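Local coordinates for pesticidial crystal protein CRY2AA (PDB 1I5P) that promotes colloid-osmotic lysis in the larval midgut of mosquitoes and moths by binding to the epithelial cells there, at residues A[220-224]-A[579-583]; A[269-273]-A[518-522]; A[548-554]-A[615-620]. All blocks are in the same frame, centred on the assembly; numbering follows the deposited sequence.

Interaction 1: A[220-224]-A[579-583]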
loop_
_atom_site.group_PDB
_atom_site.type_symbol
_atom_site.label_atom_id
_atom_site.label_comp_id
_atom_site.label_asym_id
_atom_site.label_seq_id
_atom_site.Cartn_x
_atom_site.Cartn_y
_atom_site.Cartn_z
ATOM N N SER A 220 8.222 -11.849 9.344
ATOM C CA SER A 220 7.277 -11.616 8.252
ATOM C C SER A 220 6.168 -12.651 8.294
ATOM O O SER A 220 4.985 -12.303 8.290
ATOM C CB SER A 220 7.981 -11.687 6.893
ATOM O OG SER A 220 8.863 -10.592 6.690
ATOM N N ASN A 221 6.548 -13.924 8.339
ATOM C CA ASN A 221 5.556 -14.993 8.375
ATOM C C ASN A 221 4.644 -14.876 9.595
ATOM O O ASN A 221 3.434 -15.072 9.486
ATOM C CB ASN A 221 6.240 -16.365 8.353
ATOM C CG ASN A 221 6.872 -16.688 7.002
ATOM O OD1 ASN A 221 6.537 -16.083 5.980
ATOM N ND2 ASN A 221 7.780 -17.661 6.991
ATOM N N TYR A 222 5.219 -14.547 10.750
ATOM C CA TYR A 222 4.417 -14.405 11.961
ATOM C C TYR A 222 3.342 -13.335 11.789
ATOM O O TYR A 222 2.191 -13.531 12.183
ATOM C CB TYR A 222 5.296 -14.044 13.162
ATOM C CG TYR A 222 4.486 -13.718 14.400
ATOM C CD1 TYR A 222 3.866 -14.724 15.145
ATOM C CD2 TYR A 222 4.292 -12.397 14.793
ATOM C CE1 TYR A 222 3.069 -14.417 16.254
ATOM C CE2 TYR A 222 3.499 -12.078 15.893
ATOM C CZ TYR A 222 2.891 -13.085 16.619
ATOM O OH TYR A 222 2.105 -12.741 17.702
ATOM N N CYS A 223 3.718 -12.199 11.205
ATOM C CA CYS A 223 2.769 -11.107 10.985
ATOM C C CYS A 223 1.683 -11.514 9.999
ATOM O O CYS A 223 0.497 -11.291 10.235
ATOM C CB CYS A 223 3.490 -9.862 10.456
ATOM S SG CYS A 223 4.535 -9.038 11.662
ATOM N N ILE A 224 2.102 -12.107 8.888
ATOM C CA ILE A 224 1.166 -12.549 7.863
ATOM C C ILE A 224 0.195 -13.586 8.412
ATOM O O ILE A 224 -1.015 -13.466 8.230
ATOM C CB ILE A 224 1.923 -13.132 6.656
ATOM C CG1 ILE A 224 2.756 -12.022 6.003
ATOM C CG2 ILE A 224 0.936 -13.741 5.651
ATOM C CD1 ILE A 224 3.777 -12.523 5.004
ATOM N N GLY A 579 12.280 -17.488 2.064
ATOM C CA GLY A 579 11.611 -18.028 3.233
ATOM C C GLY A 579 10.288 -17.391 3.619
ATOM O O GLY A 579 9.594 -17.908 4.486
ATOM N N VAL A 580 9.932 -16.278 2.985
ATOM C CA VAL A 580 8.678 -15.601 3.297
ATOM C C VAL A 580 7.500 -16.185 2.525
ATOM O O VAL A 580 7.520 -16.231 1.292
ATOM C CB VAL A 580 8.758 -14.094 2.959
ATOM C CG1 VAL A 580 7.410 -13.431 3.215
ATOM C CG2 VAL A 580 9.850 -13.431 3.779
ATOM N N ASN A 581 6.472 -16.627 3.245
ATOM C CA ASN A 581 5.283 -17.175 2.596
ATOM C C ASN A 581 4.216 -16.094 2.644
ATOM O O ASN A 581 3.611 -15.833 3.695
ATOM C CB ASN A 581 4.784 -18.432 3.313
ATOM C CG ASN A 581 3.889 -19.286 2.427
ATOM O OD1 ASN A 581 2.868 -18.817 1.915
ATOM N ND2 ASN A 581 4.272 -20.545 2.235
ATOM N N ASP A 582 3.993 -15.474 1.490
ATOM C CA ASP A 582 3.037 -14.383 1.350
ATOM C C ASP A 582 1.802 -14.853 0.593
ATOM O O ASP A 582 1.813 -14.934 -0.633
ATOM C CB ASP A 582 3.695 -13.237 0.574
ATOM C CG ASP A 582 3.074 -11.890 0.871
ATOM O OD1 ASP A 582 1.894 -11.851 1.280
ATOM O OD2 ASP A 582 3.771 -10.865 0.683
ATOM N N ASN A 583 0.736 -15.151 1.325
ATOM C CA ASN A 583 -0.507 -15.611 0.715
ATOM C C ASN A 583 -0.271 -16.755 -0.279
ATOM O O ASN A 583 -0.879 -16.804 -1.347
ATOM C CB ASN A 583 -1.201 -14.436 0.017
ATOM C CG ASN A 583 -2.602 -14.772 -0.445
ATOM O OD1 ASN A 583 -3.321 -15.514 0.216
ATOM N ND2 ASN A 583 -3.000 -14.214 -1.583
#
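N221 spans the boundary between two domains of a three-domain Cry toxin, reaching from helix 202-232 of the N-terminal helical bundle to the backbone of G579 and N581 in the C-terminal jelly-roll sandwich. Its amide is used at both ends. OD1 accepts the backbone N-H of N581 over 2.8 Å in a nearly straight bond (166° at the hydrogen), while ND2 gives a proton to the carbonyl O of G579 at 3.1 Å. G579 O lies close to the plane of the donating amide, so the two bonds together fix the rotation of the group. Asparagine suits the place because one short side chain offers both a donor and an acceptor to a non-helical backbone. CG stands beside the helix backbone N (chi1 -71°), and from there the amide reaches across to residues 579-581. G579, at a positive phi of 92°, takes a turn that glycine tolerates easily.

The buried part of the contact lies beside these bonds, where V580 rests against S220 and I224: its CG2 is 4.0 Å from S220 CB, and its CG1 faces I224 CD1, the I224 side chain crossing it at about a right angle. These apolar branches fill a buried seam; the hydroxyl of S220 turns back to T216 O of its own helix. Helix 238-259 packs against S220 as well, and F587 of strand 585-597 touches V580. D582 is also buried, its carboxylate taking the backbone N-H groups of F516 and G517.

The solvent side is more open. N221, for all its two bonds, is partly exposed, as are G579 and N581. The side chain of N581 turns outward from the helix, where OD1 accepts a weak bond from G584 N. Its backbone stays in the contact: the terminal methyl CD1 of I224 rests 3.6 Å from N581 O.

Interaction 2: A[269-273]-A[518-522]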
loop_
_atom_site.group_PDB
_atom_site.type_symbol
_atom_site.label_atom_id
_atom_site.label_comp_id
_atom_site.label_asym_id
_atom_site.label_seq_id
_atom_site.Cartn_x
_atom_site.Cartn_y
_atom_site.Cartn_z
ATOM N N VAL A 269 11.218 2.752 -3.431
ATOM C CA VAL A 269 10.006 1.959 -3.558
ATOM C C VAL A 269 8.981 2.947 -4.109
ATOM O O VAL A 269 8.463 3.784 -3.368
ATOM C CB VAL A 269 9.567 1.434 -2.176
ATOM C CG1 VAL A 269 8.272 0.650 -2.292
ATOM C CG2 VAL A 269 10.672 0.568 -1.593
ATOM N N SER A 270 8.703 2.857 -5.408
ATOM C CA SER A 270 7.790 3.786 -6.067
ATOM C C SER A 270 6.331 3.707 -5.643
ATOM O O SER A 270 5.566 4.653 -5.851
ATOM C CB SER A 270 7.883 3.625 -7.586
ATOM O OG SER A 270 7.154 2.492 -8.018
ATOM N N SER A 271 5.936 2.585 -5.059
ATOM C CA SER A 271 4.560 2.427 -4.607
ATOM C C SER A 271 4.439 1.247 -3.661
ATOM O O SER A 271 5.317 0.386 -3.610
ATOM C CB SER A 271 3.628 2.225 -5.804
ATOM O OG SER A 271 3.975 1.054 -6.517
ATOM N N GLY A 272 3.347 1.218 -2.907
ATOM C CA GLY A 272 3.126 0.132 -1.975
ATOM C C GLY A 272 1.725 -0.418 -2.123
ATOM O O GLY A 272 1.087 -0.233 -3.154
ATOM N N ALA A 273 1.242 -1.097 -1.094
ATOM C CA ALA A 273 -0.099 -1.657 -1.128
ATOM C C ALA A 273 -1.131 -0.541 -1.103
ATOM O O ALA A 273 -0.863 0.555 -0.607
ATOM C CB ALA A 273 -0.312 -2.575 0.065
ATOM N N ASN A 518 4.720 -7.355 0.007
ATOM C CA ASN A 518 5.257 -7.200 -1.342
ATOM C C ASN A 518 5.083 -5.796 -1.933
ATOM O O ASN A 518 5.186 -5.615 -3.150
ATOM C CB ASN A 518 4.578 -8.227 -2.256
ATOM C CG ASN A 518 5.163 -8.257 -3.654
ATOM O OD1 ASN A 518 6.356 -8.497 -3.835
ATOM N ND2 ASN A 518 4.320 -8.015 -4.655
ATOM N N GLN A 519 4.833 -4.806 -1.080
ATOM C CA GLN A 519 4.624 -3.426 -1.535
ATOM C C GLN A 519 3.520 -3.382 -2.589
ATOM O O GLN A 519 3.607 -2.653 -3.574
ATOM C CB GLN A 519 5.913 -2.837 -2.116
ATOM C CG GLN A 519 7.076 -2.746 -1.134
ATOM C CD GLN A 519 6.870 -1.707 -0.038
ATOM O OE1 GLN A 519 7.732 -1.527 0.823
ATOM N NE2 GLN A 519 5.733 -1.017 -0.069
ATOM N N GLY A 520 2.474 -4.168 -2.369
ATOM C CA GLY A 520 1.368 -4.206 -3.306
ATOM C C GLY A 520 1.085 -5.627 -3.731
ATOM O O GLY A 520 1.830 -6.537 -3.379
ATOM N N ASP A 521 0.019 -5.833 -4.494
ATOM C CA ASP A 521 -0.321 -7.183 -4.925
ATOM C C ASP A 521 0.540 -7.650 -6.091
ATOM O O ASP A 521 1.257 -6.863 -6.711
ATOM C CB ASP A 521 -1.809 -7.271 -5.292
ATOM C CG ASP A 521 -2.719 -6.957 -4.114
ATOM O OD1 ASP A 521 -2.262 -7.097 -2.953
ATOM O OD2 ASP A 521 -3.892 -6.580 -4.343
ATOM N N SER A 522 0.471 -8.946 -6.374
ATOM C CA SER A 522 1.243 -9.523 -7.462
ATOM C C SER A 522 0.357 -9.832 -8.665
ATOM O O SER A 522 -0.876 -9.788 -8.579
ATOM C CB SER A 522 1.946 -10.805 -6.997
ATOM O OG SER A 522 1.006 -11.810 -6.644
HETATM O O HOH W 1 2.761 -1.036 -5.730
#
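G272 and A273 lie directly against Q519 and G520, main chain on main chain: the CA atoms of G272 and Q519 are 3.9 Å apart and those of A273 and G520 3.7 Å. So close an approach suits glycine and alanine, which put little or nothing between the two backbones. No direct hydrogen bond links the segments. Instead the CA of G272 comes within 3.2 Å of Q519 O in a CA-H...O contact, and the carbonyl oxygens of S271 and Q519, both acceptors, stay 3.5 Å apart. Water 1 sits beside them, giving a proton to Q519 O at 2.8 Å and also meeting the hydroxyl of S271, so a small polar side chain is in place to help hold it. Q519 has left-handed helical backbone angles, and G520 follows in an extended form with positive phi, a conformation that glycine takes readily.

This is a junction of loops where all three domains of the toxin meet. Residues 269-273 fall within the middle, beta-prism domain, 518-522 within the C-terminal sandwich, and helix 238-259 of the helical bundle backs both: F249 and R245 touch A273, I258 touches the side chain of Q519, and S257 OG bonds Q519 N.

Among the side chains, V269 and Q519 cross at about a right angle. The branch CG1 of V269, anti to its backbone N (chi1 178°), rests on the amide carbon CD of Q519 at 3.5 Å. A bend at chi2 brings both CG and CD of Q519 up to this methyl. N518 braces the turn from within: ND2 bonds G520 O at 3.2 Å, approaching from above the carbonyl plane. The carboxylate of D521 is held by K515 N and Q301 NE2.

Interaction 3: A[548-554]-A[615-620]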
loop_
_atom_site.group_PDB
_atom_site.type_symbol
_atom_site.label_atom_id
_atom_site.label_comp_id
_atom_site.label_asym_id
_atom_site.label_seq_id
_atom_site.Cartn_x
_atom_site.Cartn_y
_atom_site.Cartn_z
ATOM N N ARG A 548 11.278 -9.914 -8.620
ATOM C CA ARG A 548 10.841 -10.634 -7.436
ATOM C C ARG A 548 9.675 -11.476 -7.925
ATOM O O ARG A 548 8.667 -10.948 -8.394
ATOM C CB ARG A 548 10.386 -9.674 -6.329
ATOM C CG ARG A 548 9.778 -10.386 -5.124
ATOM C CD ARG A 548 9.785 -9.524 -3.865
ATOM N NE ARG A 548 11.135 -9.318 -3.345
ATOM C CZ ARG A 548 11.414 -8.726 -2.186
ATOM N NH1 ARG A 548 10.435 -8.276 -1.413
ATOM N NH2 ARG A 548 12.675 -8.585 -1.796
ATOM N N VAL A 549 9.823 -12.792 -7.835
ATOM C CA VAL A 549 8.782 -13.685 -8.314
ATOM C C VAL A 549 8.601 -14.900 -7.430
ATOM O O VAL A 549 9.451 -15.222 -6.595
ATOM C CB VAL A 549 9.102 -14.200 -9.741
ATOM C CG1 VAL A 549 9.617 -13.062 -10.612
ATOM C CG2 VAL A 549 10.136 -15.326 -9.668
ATOM N N SER A 550 7.481 -15.581 -7.640
ATOM C CA SER A 550 7.175 -16.802 -6.914
ATOM C C SER A 550 6.757 -17.821 -7.964
ATOM O O SER A 550 5.931 -17.525 -8.827
ATOM C CB SER A 550 6.035 -16.584 -5.920
ATOM O OG SER A 550 5.730 -17.794 -5.245
ATOM N N SER A 551 7.334 -19.012 -7.896
ATOM C CA SER A 551 7.012 -20.053 -8.858
ATOM C C SER A 551 7.052 -21.417 -8.178
ATOM O O SER A 551 8.118 -22.020 -8.038
ATOM C CB SER A 551 8.012 -20.011 -10.021
ATOM O OG SER A 551 7.685 -20.960 -11.022
ATOM N N ILE A 552 5.892 -21.889 -7.738
ATOM C CA ILE A 552 5.817 -23.190 -7.089
ATOM C C ILE A 552 5.736 -24.213 -8.210
ATOM O O ILE A 552 4.704 -24.837 -8.444
ATOM C CB ILE A 552 4.583 -23.300 -6.185
ATOM C CG1 ILE A 552 4.421 -22.014 -5.370
ATOM C CG2 ILE A 552 4.732 -24.502 -5.260
ATOM C CD1 ILE A 552 5.644 -21.644 -4.548
ATOM N N GLY A 553 6.855 -24.348 -8.908
ATOM C CA GLY A 553 6.965 -25.249 -10.036
ATOM C C GLY A 553 7.976 -24.595 -10.952
ATOM O O GLY A 553 8.513 -23.539 -10.613
ATOM N N ASN A 554 8.252 -25.202 -12.101
ATOM C CA ASN A 554 9.216 -24.622 -13.025
ATOM C C ASN A 554 8.589 -23.644 -13.999
ATOM O O ASN A 554 7.455 -23.819 -14.447
ATOM C CB ASN A 554 9.939 -25.710 -13.812
ATOM C CG ASN A 554 10.988 -26.418 -12.994
ATOM O OD1 ASN A 554 11.808 -25.787 -12.329
ATOM N ND2 ASN A 554 10.976 -27.745 -13.046
ATOM N N THR A 615 1.993 -24.787 -13.506
ATOM C CA THR A 615 1.611 -24.091 -12.282
ATOM C C THR A 615 1.687 -22.584 -12.516
ATOM O O THR A 615 2.512 -22.110 -13.298
ATOM C CB THR A 615 2.539 -24.460 -11.119
ATOM O OG1 THR A 615 3.885 -24.551 -11.598
ATOM C CG2 THR A 615 2.127 -25.789 -10.512
ATOM N N PRO A 616 0.834 -21.812 -11.827
ATOM C CA PRO A 616 0.798 -20.354 -11.964
ATOM C C PRO A 616 2.127 -19.706 -11.631
ATOM O O PRO A 616 2.955 -20.290 -10.936
ATOM C CB PRO A 616 -0.302 -19.943 -10.986
ATOM C CG PRO A 616 -1.191 -21.156 -10.959
ATOM C CD PRO A 616 -0.166 -22.251 -10.843
ATOM N N PHE A 617 2.323 -18.496 -12.141
ATOM C CA PHE A 617 3.542 -17.738 -11.895
ATOM C C PHE A 617 3.145 -16.392 -11.302
ATOM O O PHE A 617 2.230 -15.733 -11.794
ATOM C CB PHE A 617 4.306 -17.526 -13.205
ATOM C CG PHE A 617 5.565 -16.706 -13.065
ATOM C CD1 PHE A 617 6.811 -17.327 -13.012
ATOM C CD2 PHE A 617 5.511 -15.310 -13.028
ATOM C CE1 PHE A 617 7.980 -16.580 -12.932
ATOM C CE2 PHE A 617 6.678 -14.551 -12.947
ATOM C CZ PHE A 617 7.915 -15.188 -12.899
ATOM N N ASP A 618 3.826 -15.988 -10.237
ATOM C CA ASP A 618 3.544 -14.707 -9.598
ATOM C C ASP A 618 4.651 -13.698 -9.875
ATOM O O ASP A 618 5.784 -13.879 -9.437
ATOM C CB ASP A 618 3.410 -14.869 -8.081
ATOM C CG ASP A 618 2.009 -15.279 -7.649
ATOM O OD1 ASP A 618 1.123 -14.403 -7.565
ATOM O OD2 ASP A 618 1.797 -16.481 -7.394
ATOM N N LEU A 619 4.319 -12.640 -10.609
ATOM C CA LEU A 619 5.279 -11.575 -10.887
ATOM C C LEU A 619 4.980 -10.626 -9.725
ATOM O O LEU A 619 3.946 -9.953 -9.724
ATOM C CB LEU A 619 4.958 -10.885 -12.214
ATOM C CG LEU A 619 6.117 -10.400 -13.094
ATOM C CD1 LEU A 619 5.658 -9.156 -13.835
ATOM C CD2 LEU A 619 7.366 -10.102 -12.275
ATOM N N MET A 620 5.877 -10.581 -8.744
ATOM C CA MET A 620 5.664 -9.765 -7.550
ATOM C C MET A 620 6.233 -8.351 -7.514
ATOM O O MET A 620 5.572 -7.433 -7.018
ATOM C CB MET A 620 6.130 -10.561 -6.335
ATOM C CG MET A 620 5.384 -11.886 -6.210
ATOM S SD MET A 620 6.090 -12.981 -4.992
ATOM C CE MET A 620 5.502 -12.175 -3.493
HETATM O O HOH W 2 3.566 -18.374 -6.481
HETATM O O HOH W 3 3.525 -20.716 -8.383
HETATM O O HOH W 4 4.885 -23.352 -14.222
#
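An antiparallel strand pair of the C-terminal sandwich joins R548, V549 and S550 to D618, L619 and M620; the axes of strand segments 548-550 and 617-620 come within 4.7 Å. S550 and D618 form a hydrogen-bonded pair: S550 N to D618 O and D618 N to S550 O are each 3.0 Å. M620 N adds a bond to R548 O at 2.8 Å, and the pairing runs on to N621.

V549 and L619 share one face, and the ring of F617 reaches V549 there. A chi1 of 178° extends this ring until CZ lies 3.5 Å from V549 CB. It continues to I557 of strand 555-561 in the opposing sheet, so branched and aromatic groups here fill the core of the jelly roll.

Across the pair, S550 and D618 lie on the other face, where the SD of M620 packs on S550 CB at 3.7 Å. Water 2 donates to D618 OD2 and joins it to S550 OG, which also bonds R586 N; D618 OD1 has its partner in S522. Beyond the ladder, I552 centres an inverse gamma turn, and water 3 bridges I552 N to P616 O, 2.7 Å from each.

How the interactions relate
The three contacts lie 15 to 17 Å apart, centre to centre, and meet round the loop 518-522. Between interactions 2 and 3 the joints are polar: N518 ND2 probably bonds M620 O at 2.7 Å, and the probable bond of S522 OG to D618 OD1 spans 2.8 Å, so the loop facing the beta prism is tied to the strand pair of the sandwich. Interaction 1 touches the same loop by packing alone, D582 OD2 to N518 N at 3.7 Å. Interactions 1 and 3 do not touch, with nearest atoms about 5 Å apart, yet both reach the same sheet. Interactions 1 and 2 thus join domains, whereas interaction 3 lies within one.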